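PDB 7FE6: AvmM from Streptomyces sp. NBRC 109436, which catalyses macrocyclization in alchivemycin A biosynthesis, through dehydration and Michael-type addition. Local coordinates for residues P32-P37 with S186-E191; Y55-L60 with G126-P131; G160-P165 with F175-G180. One frame throughout, in Å; residues are numbered along the deposited sequence.

Contact 1: P32-P37 with S186-E191; sequences PAVITP and SFRLGE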
loop_
_atom_site.group_PDB
_atom_site.type_symbol
_atom_site.label_atom_id
_atom_site.label_comp_id
_atom_site.label_asym_id
_atom_site.label_seq_id
_atom_site.Cartn_x
_atom_site.Cartn_y
_atom_site.Cartn_z
ATOM N N PRO A 32 -0.866 -7.521 -8.877
ATOM C CA PRO A 32 -2.249 -7.974 -8.991
ATOM C C PRO A 32 -2.557 -9.024 -7.938
ATOM O O PRO A 32 -1.683 -9.765 -7.488
ATOM C CB PRO A 32 -2.310 -8.561 -10.406
ATOM C CG PRO A 32 -0.924 -8.987 -10.711
ATOM C CD PRO A 32 -0.000 -8.098 -9.921
ATOM N N ALA A 33 -3.829 -9.059 -7.525
ATOM C CA ALA A 33 -4.292 -10.057 -6.567
ATOM C C ALA A 33 -4.489 -11.430 -7.212
ATOM O O ALA A 33 -4.585 -12.434 -6.489
ATOM C CB ALA A 33 -5.583 -9.591 -5.899
ATOM N N VAL A 34 -4.608 -11.493 -8.542
ATOM C CA VAL A 34 -4.619 -12.752 -9.274
ATOM C C VAL A 34 -3.630 -12.630 -10.425
ATOM O O VAL A 34 -3.672 -11.655 -11.191
ATOM C CB VAL A 34 -6.021 -13.141 -9.796
ATOM C CG1 VAL A 34 -5.926 -14.403 -10.588
ATOM C CG2 VAL A 34 -7.021 -13.336 -8.636
ATOM N N ILE A 35 -2.725 -13.599 -10.526
ATOM C CA ILE A 35 -1.743 -13.665 -11.599
ATOM C C ILE A 35 -2.099 -14.830 -12.513
ATOM O O ILE A 35 -2.327 -15.954 -12.045
ATOM C CB ILE A 35 -0.315 -13.804 -11.041
ATOM C CG1 ILE A 35 0.123 -12.486 -10.367
ATOM C CG2 ILE A 35 0.635 -14.246 -12.140
ATOM C CD1 ILE A 35 1.394 -12.550 -9.570
ATOM N N THR A 36 -2.162 -14.567 -13.804
ATOM C CA THR A 36 -2.480 -15.632 -14.743
ATOM C C THR A 36 -1.231 -16.446 -15.050
ATOM O O THR A 36 -0.207 -15.871 -15.428
ATOM C CB THR A 36 -3.047 -15.070 -16.040
ATOM O OG1 THR A 36 -4.285 -14.412 -15.771
ATOM C CG2 THR A 36 -3.262 -16.182 -17.072
ATOM N N PRO A 37 -1.286 -17.773 -14.942
ATOM C CA PRO A 37 -0.133 -18.592 -15.325
ATOM C C PRO A 37 0.306 -18.295 -16.746
ATOM O O PRO A 37 -0.521 -18.049 -17.632
ATOM C CB PRO A 37 -0.657 -20.024 -15.185
ATOM C CG PRO A 37 -1.683 -19.928 -14.158
ATOM C CD PRO A 37 -2.340 -18.585 -14.318
ATOM N N SER A 186 -0.296 -10.614 -1.005
ATOM C CA SER A 186 -0.956 -11.903 -1.193
ATOM C C SER A 186 -1.669 -11.954 -2.530
ATOM O O SER A 186 -2.273 -10.982 -2.966
ATOM C CB SER A 186 -1.963 -12.179 -0.082
ATOM O OG SER A 186 -1.309 -12.320 1.158
ATOM N N PHE A 187 -1.627 -13.104 -3.169
ATOM C CA PHE A 187 -2.227 -13.221 -4.486
ATOM C C PHE A 187 -2.626 -14.671 -4.688
ATOM O O PHE A 187 -2.370 -15.523 -3.840
ATOM C CB PHE A 187 -1.258 -12.725 -5.576
ATOM C CG PHE A 187 -0.041 -13.596 -5.756
ATOM C CD1 PHE A 187 1.052 -13.463 -4.920
ATOM C CD2 PHE A 187 0.016 -14.533 -6.794
ATOM C CE1 PHE A 187 2.180 -14.267 -5.095
ATOM C CE2 PHE A 187 1.117 -15.336 -6.972
ATOM C CZ PHE A 187 2.211 -15.205 -6.126
ATOM N N ARG A 188 -3.347 -14.922 -5.770
ATOM C CA ARG A 188 -3.552 -16.263 -6.280
ATOM C C ARG A 188 -2.886 -16.368 -7.642
ATOM O O ARG A 188 -2.856 -15.397 -8.410
ATOM C CB ARG A 188 -5.035 -16.596 -6.394
ATOM C CG ARG A 188 -5.737 -16.802 -5.069
ATOM C CD ARG A 188 -7.093 -17.425 -5.304
ATOM N NE ARG A 188 -7.883 -16.652 -6.262
ATOM C CZ ARG A 188 -8.082 -16.999 -7.536
ATOM N NH1 ARG A 188 -7.554 -18.122 -8.019
ATOM N NH2 ARG A 188 -8.815 -16.225 -8.329
ATOM N N LEU A 189 -2.369 -17.550 -7.949
ATOM C CA LEU A 189 -1.823 -17.849 -9.272
ATOM C C LEU A 189 -2.804 -18.802 -9.941
ATOM O O LEU A 189 -2.822 -19.999 -9.636
ATOM C CB LEU A 189 -0.433 -18.459 -9.156
ATOM C CG LEU A 189 0.278 -18.956 -10.418
ATOM C CD1 LEU A 189 0.459 -17.831 -11.436
ATOM C CD2 LEU A 189 1.611 -19.657 -10.070
ATOM N N GLY A 190 -3.613 -18.273 -10.858
ATOM C CA GLY A 190 -4.673 -19.052 -11.480
ATOM C C GLY A 190 -5.699 -18.249 -12.258
ATOM O O GLY A 190 -5.354 -17.256 -12.917
ATOM N N GLU A 191 -6.959 -18.691 -12.219
ATOM C CA GLU A 191 -8.029 -18.051 -12.978
ATOM C C GLU A 191 -8.719 -16.973 -12.156
ATOM O O GLU A 191 -8.871 -17.087 -10.934
ATOM C CB GLU A 191 -9.084 -19.052 -13.464
ATOM C CG GLU A 191 -8.660 -19.932 -14.608
ATOM C CD GLU A 191 -9.743 -20.937 -14.977
ATOM O OE1 GLU A 191 -10.927 -20.698 -14.618
ATOM O OE2 GLU A 191 -9.414 -21.959 -15.628
#
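I35 and F187 meet with the terminal methyl of the isoleucine laid over one face of the ring, a CH-pi contact in which CD1 of I35 sits 4.1 Å from the centroid of the F187 ring, which chi1 of 68° places with CG between backbone N and carbonyl carbon. On the same side of the sheet, the CD1 methyl of L189 is a bump that fits the notch between I35 CG2, at 3.7 Å, and the pyrrolidine carbon CG of P37, at 4.0 Å. V34 and R188 run alongside each other on the opposite face. A bend at chi3 (-54°) folds the arginine so that its NH2 lies 3.4 Å from V34 CG2 and binds E191 O in the guanidinium plane at 2.7 Å. NE and NH1 form salt bridges with E42 of the second subunit and with E151, so a leucine here would probably cost both carboxylates this salt bridge and E191 O the bond from NH2. Parallel pairing underlies this, I35 N reaching R188 O at 2.8 Å. Within this chain, strand 34-35 is the outermost strand of the mixed sheet; beyond strand 178-189 lies 153-162, while I35 also leans on I41 of strand 40-49 and F43 of the second subunit packs on A33.

Contact 2: Y55-L60 with G126-P131; sequences YPDTGL and GTVPLP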
loop_
_atom_site.group_PDB
_atom_site.type_symbol
_atom_site.label_atom_id
_atom_site.label_comp_id
_atom_site.label_asym_id
_atom_site.label_seq_id
_atom_site.Cartn_x
_atom_site.Cartn_y
_atom_site.Cartn_z
ATOM N N TYR A 55 22.431 3.560 6.356
ATOM C CA TYR A 55 23.065 2.265 6.139
ATOM C C TYR A 55 24.088 2.346 5.008
ATOM O O TYR A 55 23.808 2.932 3.959
ATOM C CB TYR A 55 22.029 1.204 5.823
ATOM C CG TYR A 55 21.447 0.624 7.073
ATOM C CD1 TYR A 55 22.143 -0.330 7.789
ATOM C CD2 TYR A 55 20.218 1.052 7.561
ATOM C CE1 TYR A 55 21.632 -0.861 8.942
ATOM C CE2 TYR A 55 19.702 0.531 8.723
ATOM C CZ TYR A 55 20.417 -0.430 9.411
ATOM O OH TYR A 55 19.930 -0.980 10.574
ATOM N N PRO A 56 25.264 1.742 5.203
ATOM C CA PRO A 56 26.342 1.915 4.215
ATOM C C PRO A 56 26.125 1.153 2.923
ATOM O O PRO A 56 26.687 1.533 1.885
ATOM C CB PRO A 56 27.588 1.416 4.963
ATOM C CG PRO A 56 27.060 0.482 6.004
ATOM C CD PRO A 56 25.720 1.037 6.414
ATOM N N ASP A 57 25.365 0.067 2.951
ATOM C CA ASP A 57 25.104 -0.677 1.730
ATOM C C ASP A 57 23.790 -1.422 1.909
ATOM O O ASP A 57 23.499 -1.922 2.998
ATOM C CB ASP A 57 26.264 -1.634 1.411
ATOM C CG ASP A 57 26.410 -1.892 -0.079
ATOM O OD1 ASP A 57 25.618 -1.324 -0.873
ATOM O OD2 ASP A 57 27.315 -2.672 -0.459
ATOM N N THR A 58 22.966 -1.429 0.867
ATOM C CA THR A 58 21.652 -2.044 0.966
ATOM C C THR A 58 21.292 -2.682 -0.360
ATOM O O THR A 58 21.705 -2.206 -1.420
ATOM C CB THR A 58 20.557 -1.043 1.293
ATOM O OG1 THR A 58 20.482 -0.098 0.221
ATOM C CG2 THR A 58 20.805 -0.332 2.630
ATOM N N GLY A 59 20.451 -3.715 -0.284
ATOM C CA GLY A 59 19.857 -4.323 -1.459
ATOM C C GLY A 59 18.561 -5.015 -1.101
ATOM O O GLY A 59 18.347 -5.416 0.046
ATOM N N LEU A 60 17.697 -5.162 -2.102
ATOM C CA LEU A 60 16.385 -5.767 -1.903
ATOM C C LEU A 60 16.423 -7.284 -2.090
ATOM O O LEU A 60 17.049 -7.803 -3.023
ATOM C CB LEU A 60 15.358 -5.178 -2.877
ATOM C CG LEU A 60 13.955 -5.804 -2.733
ATOM C CD1 LEU A 60 13.326 -5.454 -1.390
ATOM C CD2 LEU A 60 13.010 -5.571 -3.910
ATOM N N GLY A 126 30.070 0.750 -6.201
ATOM C CA GLY A 126 28.988 -0.196 -6.318
ATOM C C GLY A 126 28.025 -0.184 -5.152
ATOM O O GLY A 126 26.913 -0.711 -5.276
ATOM N N THR A 127 28.409 0.430 -4.039
ATOM C CA THR A 127 27.553 0.440 -2.866
ATOM C C THR A 127 26.304 1.289 -3.087
ATOM O O THR A 127 26.306 2.266 -3.839
ATOM C CB THR A 127 28.327 0.973 -1.659
ATOM O OG1 THR A 127 28.886 2.249 -1.997
ATOM C CG2 THR A 127 29.421 0.012 -1.219
ATOM N N VAL A 128 25.229 0.899 -2.408
ATOM C CA VAL A 128 23.975 1.639 -2.406
ATOM C C VAL A 128 23.700 2.088 -0.975
ATOM O O VAL A 128 22.884 1.465 -0.282
ATOM C CB VAL A 128 22.820 0.784 -2.954
ATOM C CG1 VAL A 128 21.555 1.621 -3.097
ATOM C CG2 VAL A 128 23.179 0.204 -4.297
ATOM N N PRO A 129 24.336 3.162 -0.489
ATOM C CA PRO A 129 24.028 3.640 0.867
ATOM C C PRO A 129 22.592 4.124 0.907
ATOM O O PRO A 129 22.048 4.544 -0.113
ATOM C CB PRO A 129 25.019 4.796 1.077
ATOM C CG PRO A 129 26.001 4.698 -0.036
ATOM C CD PRO A 129 25.312 4.032 -1.173
ATOM N N LEU A 130 21.959 4.047 2.085
ATOM C CA LEU A 130 20.542 4.414 2.227
ATOM C C LEU A 130 20.338 5.471 3.312
ATOM O O LEU A 130 20.046 5.145 4.475
ATOM C CB LEU A 130 19.674 3.181 2.502
ATOM C CG LEU A 130 18.158 3.477 2.426
ATOM C CD1 LEU A 130 17.705 3.743 0.983
ATOM C CD2 LEU A 130 17.305 2.387 3.079
ATOM N N PRO A 131 20.437 6.751 2.972
ATOM C CA PRO A 131 20.222 7.802 3.976
ATOM C C PRO A 131 18.753 7.919 4.358
ATOM O O PRO A 131 17.856 7.428 3.665
ATOM C CB PRO A 131 20.716 9.079 3.280
ATOM C CG PRO A 131 21.460 8.603 2.045
ATOM C CD PRO A 131 20.815 7.305 1.665
#
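The carboxylate of D57 has T127 over one face, the CG2 methyl standing 3.7 Å from D57 CG, with CB of T127 alongside it. From that same side V128 N reaches D57 OD1 at 2.7 Å, a nearly straight bond (171° at the hydrogen) that meets the oxygen from above the carboxylate plane, 36° out of it. Carrying CG anti to the backbone N (chi1 -151°), D57 swings the acid across T127 at about a right angle. The carbonyl groups are met differently: L130 N approaches Y55 O in the carbonyl plane at 2.9 Å, and T58 OG1 likewise donates in plane to V128 O, also at 2.9 Å. This hydroxyl is bonded to Y47 OH as well, so two partners fix its position. Its sister branch, T58 CG2, packs against L130 CB at 3.7 Å, and V128 CB comes within 3.5 Å of T58 O. Y55 and L130 form a single antiparallel hydrogen-bonded bridge whose second bond, from Y55 N to L130 O, is weak; N49 ND2 also donates to that oxygen. The loop 126-131 is thus stitched to the segment leading into strand 57-66 by backbone and side chains in turn. Strand 153-162 flanks this strand, with M161 on T58 and L162 on D57, whereas V128 and L130 rest on V136 of strand 135-144.

Contact 3: G160-P165 with F175-G180; sequences GMLDAP and FGNVFG
Hydrogen bonds join M161 to V178 in an antiparallel pair: M161 N gives to V178 O at 2.9 Å, and V178 N returns to M161 O at 3.0 Å. N177 N bonds to the same M161 O from above the carbonyl plane, so one oxygen is gripped by two successive amides, a classic beta bulge. The side chain of N177 extends the pairing, its OD1 accepting D163 N at 3.0 Å on a lone pair in the amide plane. The torsion that places CG between backbone N and carbonyl carbon (chi1 70°) turns the amide of N177 back to this donor. Among apolar contacts, the M161 side chain crosses that of V178, CG to CG2 3.5 Å, while L162 CG touches F175 CZ at 4.0 Å; the backbone of G160 sits at the edge of the F175 ring. Glycines allow the backbones to come close: G160 CA points a hydrogen at F175 O, 3.3 Å away, where a CB would collide, and a CB on G176 would strike G160 CA. Strand 153-162 lies between 178-189 and 57-66, with G160 bonded to G59 and L162 to D57. From strand 18-20, R19 meets N177 and V178, and F18 meets F179; the D163 carboxylate bonds Y12 OH.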
loop_
_atom_site.group_PDB
_atom_site.type_symbol
_atom_site.label_atom_id
_atom_site.label_comp_id
_atom_site.label_asym_id
_atom_site.label_seq_id
_atom_site.Cartn_x
_atom_site.Cartn_y
_atom_site.Cartn_z
ATOM N N GLY A 160 17.479 -5.869 2.692
ATOM C CA GLY A 160 18.741 -6.276 3.306
ATOM C C GLY A 160 19.724 -5.121 3.402
ATOM O O GLY A 160 19.881 -4.338 2.457
ATOM N N MET A 161 20.361 -5.002 4.561
ATOM C CA MET A 161 21.400 -4.006 4.729
ATOM C C MET A 161 22.608 -4.608 5.433
ATOM O O MET A 161 22.521 -5.605 6.157
ATOM C CB MET A 161 20.906 -2.771 5.494
ATOM C CG MET A 161 20.036 -3.061 6.716
ATOM S SD MET A 161 18.264 -3.210 6.365
ATOM C CE MET A 161 18.197 -2.645 4.687
ATOM N N LEU A 162 23.738 -3.960 5.194
ATOM C CA LEU A 162 24.994 -4.219 5.878
ATOM C C LEU A 162 25.086 -3.175 6.983
ATOM O O LEU A 162 25.164 -1.973 6.706
ATOM C CB LEU A 162 26.156 -4.138 4.888
ATOM C CG LEU A 162 26.140 -5.220 3.796
ATOM C CD1 LEU A 162 27.330 -5.098 2.871
ATOM C CD2 LEU A 162 26.135 -6.596 4.427
ATOM N N ASP A 163 25.027 -3.638 8.232
ATOM C CA ASP A 163 25.151 -2.755 9.388
ATOM C C ASP A 163 26.413 -1.892 9.321
ATOM O O ASP A 163 26.346 -0.659 9.390
ATOM C CB ASP A 163 25.142 -3.590 10.669
ATOM C CG ASP A 163 25.202 -2.737 11.910
ATOM O OD1 ASP A 163 24.182 -2.064 12.208
ATOM O OD2 ASP A 163 26.271 -2.727 12.573
ATOM N N ALA A 164 27.571 -2.524 9.180
ATOM C CA ALA A 164 28.824 -1.795 9.174
ATOM C C ALA A 164 29.505 -1.941 7.819
ATOM O O ALA A 164 29.379 -2.984 7.171
ATOM C CB ALA A 164 29.764 -2.307 10.271
ATOM N N PRO A 165 30.228 -0.918 7.362
ATOM C CA PRO A 165 30.839 -0.999 6.030
ATOM C C PRO A 165 31.830 -2.144 5.973
ATOM O O PRO A 165 32.638 -2.343 6.886
ATOM C CB PRO A 165 31.522 0.359 5.865
ATOM C CG PRO A 165 30.807 1.258 6.820
ATOM C CD PRO A 165 30.456 0.392 7.990
ATOM N N PHE A 175 21.136 -10.603 -0.003
ATOM C CA PHE A 175 21.904 -9.421 0.374
ATOM C C PHE A 175 21.614 -9.023 1.817
ATOM O O PHE A 175 20.450 -8.888 2.209
ATOM C CB PHE A 175 21.608 -8.235 -0.544
ATOM C CG PHE A 175 22.502 -7.059 -0.277
ATOM C CD1 PHE A 175 22.186 -6.136 0.713
ATOM C CD2 PHE A 175 23.707 -6.920 -0.969
ATOM C CE1 PHE A 175 23.038 -5.079 0.994
ATOM C CE2 PHE A 175 24.562 -5.858 -0.703
ATOM C CZ PHE A 175 24.224 -4.929 0.275
ATOM N N GLY A 176 22.684 -8.841 2.602
ATOM C CA GLY A 176 22.568 -8.225 3.912
ATOM C C GLY A 176 22.969 -9.099 5.083
ATOM O O GLY A 176 22.961 -10.334 4.985
ATOM N N ASN A 177 23.385 -8.465 6.182
ATOM C CA ASN A 177 23.565 -9.159 7.447
ATOM C C ASN A 177 22.526 -8.770 8.485
ATOM O O ASN A 177 22.304 -9.529 9.429
ATOM C CB ASN A 177 24.983 -8.920 8.001
ATOM C CG ASN A 177 25.195 -7.498 8.470
ATOM O OD1 ASN A 177 24.588 -6.564 7.941
ATOM N ND2 ASN A 177 26.090 -7.316 9.436
ATOM N N VAL A 178 21.896 -7.610 8.339
ATOM C CA VAL A 178 20.700 -7.263 9.091
ATOM C C VAL A 178 19.624 -6.888 8.080
ATOM O O VAL A 178 19.914 -6.610 6.912
ATOM C CB VAL A 178 20.952 -6.129 10.095
ATOM C CG1 VAL A 178 22.009 -6.563 11.112
ATOM C CG2 VAL A 178 21.388 -4.883 9.358
ATOM N N PHE A 179 18.368 -6.873 8.538
ATOM C CA PHE A 179 17.249 -6.817 7.603
ATOM C C PHE A 179 16.194 -5.809 8.045
ATOM O O PHE A 179 16.175 -5.341 9.184
ATOM C CB PHE A 179 16.624 -8.209 7.419
ATOM C CG PHE A 179 17.597 -9.228 6.923
ATOM C CD1 PHE A 179 17.850 -9.357 5.571
ATOM C CD2 PHE A 179 18.308 -10.019 7.816
ATOM C CE1 PHE A 179 18.777 -10.288 5.113
ATOM C CE2 PHE A 179 19.244 -10.942 7.372
ATOM C CZ PHE A 179 19.479 -11.081 6.019
ATOM N N GLY A 180 15.321 -5.461 7.101
ATOM C CA GLY A 180 14.240 -4.538 7.345
ATOM C C GLY A 180 12.920 -5.239 7.617
ATOM O O GLY A 180 12.845 -6.450 7.827
#

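In the fold
All three contacts reach the mixed sheet, contact 1 on the opposite side of the chain's centre from contacts 2 and 3: it lies about 32 Å from contact 2 and 31 Å from contact 3, centre to centre, and shares strand 178-189 with contact 3. Contacts 2 and 3 are neighbours, with centres about 8 Å apart, and touch through adjacent strands; G160 N lies 2.8 Å from G59 O, a probable hydrogen bond. Along the chain both are nested within the loop that contact 1 closes. Contact 2 stands near the bound alchivemycin A, the L130 side chain being about 8 Å from it, shortly before pocket residues V133 and E134. Contact 1 instead meets the second subunit.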